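Local coordinates for alpha-ketoglutarate-dependent non-heme iron oxygenase EasH (PDB 5M0T), which is an iron(II)- and 2-oxoglutarate-dependent oxygenase that takes part in the biosynthesis of the ergot alkaloid cycloclavine, at residues 152-166 / 215-229. Numbering follows the deposited sequence.
With AKG (2-oxoglutaric acid), chain D.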
loop_
_atom_site.group_PDB
_atom_site.type_symbol
_atom_site.label_atom_id
_atom_site.label_comp_id
_atom_site.label_asym_id
_atom_site.label_seq_id
_atom_site.Cartn_x
_atom_site.Cartn_y
_atom_site.Cartn_z
ATOM N N MET A 152 7.727 -7.832 -5.282
ATOM C CA MET A 152 6.926 -9.033 -5.145
ATOM C C MET A 152 7.775 -10.289 -5.176
ATOM O O MET A 152 8.835 -10.322 -5.803
ATOM C CB MET A 152 5.923 -9.107 -6.283
ATOM C CG MET A 152 4.944 -7.962 -6.314
ATOM S SD MET A 152 3.856 -8.106 -7.729
ATOM C CE MET A 152 2.512 -7.026 -7.250
ATOM N N LEU A 153 7.283 -11.312 -4.497
ATOM C CA LEU A 153 7.879 -12.637 -4.507
ATOM C C LEU A 153 6.739 -13.646 -4.586
ATOM O O LEU A 153 5.918 -13.698 -3.669
ATOM C CB LEU A 153 8.687 -12.878 -3.225
ATOM C CG LEU A 153 9.512 -14.165 -3.169
ATOM C CD1 LEU A 153 10.340 -14.382 -4.438
ATOM C CD2 LEU A 153 10.405 -14.135 -1.933
ATOM N N ASN A 154 6.708 -14.438 -5.663
ATOM C CA ASN A 154 5.642 -15.422 -5.909
ATOM C C ASN A 154 6.084 -16.848 -5.606
ATOM O O ASN A 154 6.942 -17.390 -6.288
ATOM C CB ASN A 154 5.167 -15.350 -7.366
ATOM C CG ASN A 154 3.846 -16.075 -7.593
ATOM O OD1 ASN A 154 3.510 -17.050 -6.904
ATOM N ND2 ASN A 154 3.078 -15.590 -8.562
ATOM N N PHE A 155 5.470 -17.458 -4.597
ATOM C CA PHE A 155 5.660 -18.875 -4.306
ATOM C C PHE A 155 4.520 -19.594 -4.988
ATOM O O PHE A 155 3.419 -19.603 -4.463
ATOM C CB PHE A 155 5.590 -19.147 -2.801
ATOM C CG PHE A 155 6.680 -18.483 -1.999
ATOM C CD1 PHE A 155 6.592 -17.139 -1.665
ATOM C CD2 PHE A 155 7.759 -19.222 -1.512
ATOM C CE1 PHE A 155 7.579 -16.530 -0.908
ATOM C CE2 PHE A 155 8.756 -18.617 -0.755
ATOM C CZ PHE A 155 8.664 -17.275 -0.448
ATOM N N LEU A 156 4.765 -20.183 -6.157
ATOM C CA LEU A 156 3.698 -20.811 -6.930
ATOM C C LEU A 156 3.776 -22.320 -6.796
ATOM O O LEU A 156 4.600 -22.971 -7.436
ATOM C CB LEU A 156 3.743 -20.365 -8.396
ATOM C CG LEU A 156 2.422 -20.589 -9.178
ATOM C CD1 LEU A 156 2.353 -19.740 -10.447
ATOM C CD2 LEU A 156 2.189 -22.054 -9.533
ATOM N N THR A 157 2.895 -22.880 -5.981
ATOM C CA THR A 157 2.954 -24.286 -5.642
ATOM C C THR A 157 2.063 -25.111 -6.571
ATOM O O THR A 157 0.917 -24.747 -6.834
ATOM C CB THR A 157 2.513 -24.497 -4.180
ATOM O OG1 THR A 157 3.256 -23.626 -3.326
ATOM C CG2 THR A 157 2.701 -25.936 -3.758
ATOM N N ALA A 158 2.596 -26.236 -7.038
ATOM C CA ALA A 158 1.833 -27.208 -7.797
ATOM C C ALA A 158 0.953 -28.036 -6.844
ATOM O O ALA A 158 1.450 -28.667 -5.916
ATOM C CB ALA A 158 2.767 -28.106 -8.596
ATOM N N LEU A 159 -0.355 -28.006 -7.071
ATOM C CA LEU A 159 -1.306 -28.796 -6.291
ATOM C C LEU A 159 -1.773 -30.044 -7.020
ATOM O O LEU A 159 -2.452 -30.875 -6.412
ATOM C CB LEU A 159 -2.508 -27.940 -5.896
ATOM C CG LEU A 159 -2.217 -26.719 -5.023
ATOM C CD1 LEU A 159 -3.490 -25.932 -4.762
ATOM C CD2 LEU A 159 -1.556 -27.133 -3.707
ATOM N N THR A 160 -1.464 -30.130 -8.319
ATOM C CA THR A 160 -1.532 -31.359 -9.101
ATOM C C THR A 160 -0.179 -31.491 -9.797
ATOM O O THR A 160 0.660 -30.596 -9.682
ATOM C CB THR A 160 -2.590 -31.271 -10.215
ATOM O OG1 THR A 160 -2.268 -30.181 -11.090
ATOM C CG2 THR A 160 -3.985 -31.076 -9.650
ATOM N N ASP A 161 0.026 -32.576 -10.550
ATOM C CA ASP A 161 1.206 -32.675 -11.428
ATOM C C ASP A 161 1.246 -31.460 -12.353
ATOM O O ASP A 161 0.206 -30.993 -12.785
ATOM C CB ASP A 161 1.223 -33.978 -12.254
ATOM C CG ASP A 161 1.639 -35.224 -11.422
ATOM O OD1 ASP A 161 2.489 -35.163 -10.508
ATOM O OD2 ASP A 161 1.102 -36.305 -11.692
ATOM N N PHE A 162 2.443 -30.933 -12.583
ATOM C CA PHE A 162 2.705 -29.821 -13.480
ATOM C C PHE A 162 3.583 -30.391 -14.592
ATOM O O PHE A 162 4.719 -30.792 -14.318
ATOM C CB PHE A 162 3.481 -28.707 -12.761
ATOM C CG PHE A 162 2.660 -27.513 -12.359
ATOM C CD1 PHE A 162 1.377 -27.648 -11.844
ATOM C CD2 PHE A 162 3.200 -26.249 -12.450
ATOM C CE1 PHE A 162 0.639 -26.535 -11.476
ATOM C CE2 PHE A 162 2.476 -25.129 -12.065
ATOM C CZ PHE A 162 1.185 -25.271 -11.588
ATOM N N THR A 163 3.057 -30.418 -15.826
ATOM C CA THR A 163 3.755 -30.965 -17.003
ATOM C C THR A 163 3.825 -29.928 -18.141
ATOM O O THR A 163 3.009 -29.003 -18.197
ATOM C CB THR A 163 3.056 -32.219 -17.569
ATOM O OG1 THR A 163 1.834 -31.838 -18.220
ATOM C CG2 THR A 163 2.773 -33.256 -16.469
ATOM N N ALA A 164 4.795 -30.090 -19.040
ATOM C CA ALA A 164 4.867 -29.255 -20.227
ATOM C C ALA A 164 3.482 -29.209 -20.899
ATOM O O ALA A 164 2.939 -28.113 -21.114
ATOM C CB ALA A 164 5.913 -29.775 -21.191
ATOM N N GLU A 165 2.900 -30.389 -21.129
ATOM C CA GLU A 165 1.620 -30.538 -21.816
ATOM C C GLU A 165 0.389 -29.993 -21.074
ATOM O O GLU A 165 -0.514 -29.454 -21.711
ATOM C CB GLU A 165 1.388 -32.012 -22.156
ATOM C CG GLU A 165 2.288 -32.505 -23.288
ATOM C CD GLU A 165 1.563 -32.588 -24.633
ATOM O OE1 GLU A 165 0.456 -33.175 -24.668
ATOM O OE2 GLU A 165 2.090 -32.113 -25.672
ATOM N N ASN A 166 0.338 -30.131 -19.750
ATOM C CA ASN A 166 -0.872 -29.759 -18.996
ATOM C C ASN A 166 -0.909 -28.305 -18.526
ATOM O O ASN A 166 -1.830 -27.926 -17.809
ATOM C CB ASN A 166 -1.172 -30.761 -17.848
ATOM C CG ASN A 166 -0.417 -30.490 -16.563
ATOM O OD1 ASN A 166 0.341 -29.521 -16.433
ATOM N ND2 ASN A 166 -0.634 -31.377 -15.583
ATOM N N ASN A 215 -2.805 -25.648 -21.670
ATOM C CA ASN A 215 -3.237 -26.990 -21.243
ATOM C C ASN A 215 -3.703 -27.786 -22.477
ATOM O O ASN A 215 -4.846 -27.700 -22.847
ATOM C CB ASN A 215 -4.351 -26.882 -20.173
ATOM C CG ASN A 215 -4.693 -28.217 -19.512
ATOM O OD1 ASN A 215 -4.541 -29.278 -20.101
ATOM N ND2 ASN A 215 -5.181 -28.158 -18.270
ATOM N N ASN A 216 -2.797 -28.561 -23.071
ATOM C CA ASN A 216 -3.061 -29.419 -24.247
ATOM C C ASN A 216 -3.688 -30.782 -23.947
ATOM O O ASN A 216 -3.828 -31.583 -24.876
ATOM C CB ASN A 216 -1.738 -29.736 -24.984
ATOM C CG ASN A 216 -1.260 -28.618 -25.861
ATOM O OD1 ASN A 216 -1.968 -28.234 -26.786
ATOM N ND2 ASN A 216 -0.022 -28.154 -25.637
ATOM N N THR A 217 -4.034 -31.084 -22.701
ATOM C CA THR A 217 -4.645 -32.387 -22.383
ATOM C C THR A 217 -6.124 -32.341 -22.695
ATOM O O THR A 217 -6.669 -31.264 -22.884
ATOM C CB THR A 217 -4.495 -32.783 -20.908
ATOM O OG1 THR A 217 -5.312 -31.935 -20.090
ATOM C CG2 THR A 217 -3.013 -32.697 -20.467
ATOM N N THR A 218 -6.754 -33.514 -22.740
ATOM C CA THR A 218 -8.191 -33.643 -22.950
ATOM C C THR A 218 -8.975 -33.730 -21.648
ATOM O O THR A 218 -10.167 -33.440 -21.638
ATOM C CB THR A 218 -8.482 -34.916 -23.772
ATOM O OG1 THR A 218 -7.765 -34.861 -25.005
ATOM C CG2 THR A 218 -9.981 -35.087 -24.080
ATOM N N ASP A 219 -8.311 -34.125 -20.561
ATOM C CA ASP A 219 -9.002 -34.520 -19.327
ATOM C C ASP A 219 -8.334 -34.138 -17.989
ATOM O O ASP A 219 -8.807 -34.563 -16.951
ATOM C CB ASP A 219 -9.228 -36.041 -19.373
ATOM C CG ASP A 219 -7.913 -36.838 -19.453
ATOM O OD1 ASP A 219 -6.847 -36.269 -19.820
ATOM O OD2 ASP A 219 -7.956 -38.052 -19.155
ATOM N N PHE A 220 -7.272 -33.329 -17.997
ATOM C CA PHE A 220 -6.532 -33.015 -16.766
ATOM C C PHE A 220 -6.740 -31.558 -16.348
ATOM O O PHE A 220 -6.458 -30.635 -17.137
ATOM C CB PHE A 220 -5.040 -33.289 -16.961
ATOM C CG PHE A 220 -4.264 -33.418 -15.678
ATOM C CD1 PHE A 220 -3.748 -32.298 -15.042
ATOM C CD2 PHE A 220 -4.062 -34.671 -15.099
ATOM C CE1 PHE A 220 -3.029 -32.431 -13.850
ATOM C CE2 PHE A 220 -3.349 -34.807 -13.920
ATOM C CZ PHE A 220 -2.821 -33.694 -13.300
ATOM N N LEU A 221 -7.231 -31.368 -15.116
ATOM C CA LEU A 221 -7.346 -30.049 -14.498
ATOM C C LEU A 221 -6.048 -29.770 -13.759
ATOM O O LEU A 221 -5.744 -30.440 -12.771
ATOM C CB LEU A 221 -8.506 -29.992 -13.510
ATOM C CG LEU A 221 -9.883 -30.291 -14.076
ATOM C CD1 LEU A 221 -10.679 -31.034 -13.009
ATOM C CD2 LEU A 221 -10.612 -29.038 -14.577
ATOM N N ARG A 222 -5.300 -28.783 -14.239
ATOM C CA ARG A 222 -3.981 -28.430 -13.691
ATOM C C ARG A 222 -4.174 -27.339 -12.634
ATOM O O ARG A 222 -4.591 -26.239 -12.963
ATOM C CB ARG A 222 -3.049 -28.013 -14.851
ATOM C CG ARG A 222 -1.725 -27.330 -14.514
ATOM C CD ARG A 222 -1.953 -25.892 -14.095
ATOM N NE ARG A 222 -0.921 -24.972 -14.486
ATOM C CZ ARG A 222 -0.916 -23.679 -14.161
ATOM N NH1 ARG A 222 -1.882 -23.125 -13.412
ATOM N NH2 ARG A 222 0.093 -22.933 -14.573
ATOM N N ARG A 223 -3.910 -27.659 -11.367
ATOM C CA ARG A 223 -4.190 -26.741 -10.261
ATOM C C ARG A 223 -2.895 -26.168 -9.697
ATOM O O ARG A 223 -2.062 -26.910 -9.184
ATOM C CB ARG A 223 -4.966 -27.448 -9.155
ATOM C CG ARG A 223 -5.280 -26.535 -7.974
ATOM C CD ARG A 223 -6.545 -26.867 -7.189
ATOM N NE ARG A 223 -6.900 -28.283 -7.113
ATOM C CZ ARG A 223 -7.855 -28.772 -6.318
ATOM N NH1 ARG A 223 -8.559 -27.978 -5.502
ATOM N NH2 ARG A 223 -8.101 -30.077 -6.324
ATOM N N GLY A 224 -2.733 -24.855 -9.810
ATOM C CA GLY A 224 -1.595 -24.138 -9.236
ATOM C C GLY A 224 -2.020 -23.279 -8.062
ATOM O O GLY A 224 -3.211 -23.013 -7.887
ATOM N N PHE A 225 -1.042 -22.829 -7.275
ATOM C CA PHE A 225 -1.300 -22.077 -6.042
ATOM C C PHE A 225 -0.303 -20.932 -5.913
ATOM O O PHE A 225 0.714 -21.080 -5.240
ATOM C CB PHE A 225 -1.223 -23.065 -4.867
ATOM C CG PHE A 225 -1.301 -22.450 -3.503
ATOM C CD1 PHE A 225 -2.023 -21.297 -3.245
ATOM C CD2 PHE A 225 -0.665 -23.076 -2.442
ATOM C CE1 PHE A 225 -2.078 -20.765 -1.971
ATOM C CE2 PHE A 225 -0.717 -22.547 -1.172
ATOM C CZ PHE A 225 -1.424 -21.391 -0.935
ATOM N N PRO A 226 -0.551 -19.807 -6.614
ATOM C CA PRO A 226 0.289 -18.627 -6.436
ATOM C C PRO A 226 0.081 -17.991 -5.077
ATOM O O PRO A 226 -1.046 -17.785 -4.665
ATOM C CB PRO A 226 -0.194 -17.667 -7.535
ATOM C CG PRO A 226 -1.560 -18.157 -7.888
ATOM C CD PRO A 226 -1.424 -19.647 -7.793
ATOM N N LEU A 227 1.172 -17.691 -4.391
ATOM C CA LEU A 227 1.126 -16.985 -3.137
ATOM C C LEU A 227 2.150 -15.873 -3.264
ATOM O O LEU A 227 3.362 -16.133 -3.329
ATOM C CB LEU A 227 1.447 -17.964 -1.998
ATOM C CG LEU A 227 1.350 -17.512 -0.544
ATOM C CD1 LEU A 227 1.524 -18.739 0.344
ATOM C CD2 LEU A 227 2.396 -16.456 -0.191
ATOM N N ILE A 228 1.670 -14.632 -3.311
ATOM C CA ILE A 228 2.542 -13.501 -3.620
ATOM C C ILE A 228 2.736 -12.616 -2.397
ATOM O O ILE A 228 1.780 -12.033 -1.877
ATOM C CB ILE A 228 2.021 -12.697 -4.823
ATOM C CG1 ILE A 228 1.581 -13.649 -5.946
ATOM C CG2 ILE A 228 3.087 -11.741 -5.317
ATOM C CD1 ILE A 228 1.029 -12.967 -7.186
ATOM N N MET A 229 3.986 -12.537 -1.937
ATOM C CA MET A 229 4.382 -11.600 -0.878
ATOM C C MET A 229 4.905 -10.331 -1.519
ATOM O O MET A 229 5.462 -10.351 -2.614
ATOM C CB MET A 229 5.462 -12.207 0.025
ATOM C CG MET A 229 5.078 -13.548 0.619
ATOM S SD MET A 229 3.544 -13.519 1.550
ATOM C CE MET A 229 3.978 -12.453 2.918
HETATM C C1 AKG D . -0.548 -14.628 -12.894
HETATM O O1 AKG D . -0.033 -13.540 -12.641
HETATM O O2 AKG D . -1.842 -14.831 -12.975
HETATM C C2 AKG D . 0.267 -15.905 -13.139
HETATM O O5 AKG D . 1.423 -15.782 -13.496
HETATM C C3 AKG D . -0.337 -17.267 -12.912
HETATM C C4 AKG D . 0.583 -18.395 -13.351
HETATM C C5 AKG D . 0.006 -19.772 -13.171
HETATM O O3 AKG D . -1.102 -19.856 -12.473
HETATM O O4 AKG D . 0.552 -20.744 -13.643
#
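Strands 152-158 and 222-229 run antiparallel, their axes 4.3 Å apart at 161°, and the backbone pairs Leu153 with Met229, Phe155 with Leu227 and Thr157 with Phe225 are hydrogen-bonded, although the return bond from Phe225 N to Thr157 O is bent and weak. Asn154, Leu156, Pro226 and Ile228 share the face of the sheet from which Leu156 reaches the co-substrate. With CG anti to the backbone N, Asn154 swings its amide across the Ile228 chain, ND2 lying 3.6 Å from CG1 of Ile228, and the same nitrogen makes a weak hydrogen bond to Glu134, an iron ligand. On the reverse face, Thr157 runs beside Phe225, its CB against CD2 of the ring, and Leu159 CD1 rests 3.7 Å from Phe225 CB; Phe225 also stacks on Phe48 of helix 42-52. The pair sits inside the main sheet of the double-stranded beta-helix of the cupin clan, to which the PhyH family belongs and whose strands wall the 2-oxoglutarate pocket. Leu156 CD1 comes within 3.6 Å of C5 of the co-substrate, while Arg222 NH2 meets its carboxylate O4 near the guanidinium plane at 2.4 Å, a doubtful length, shorter than a normal hydrogen bond, and NH1 offers O3 a weak one. Bends at chi2 (-75°) and chi3 carry the guanidinium there, and one of its faces lies against Phe162, whose CZ is 3.7 Å from Arg222 CZ, the planes 13° apart. Beyond the strands, Thr160 OG1 accepts from Arg223 N at 3.0 Å, a nearly straight bond, and donates to Asp161 O. That carbonyl is gripped twice, since Asn166 ND2 reaches it from the opposite face of its plane. The same ND2 passes 3.1 Å from CE1 of Phe220, and further out Asn216 N bonds to Glu165 O.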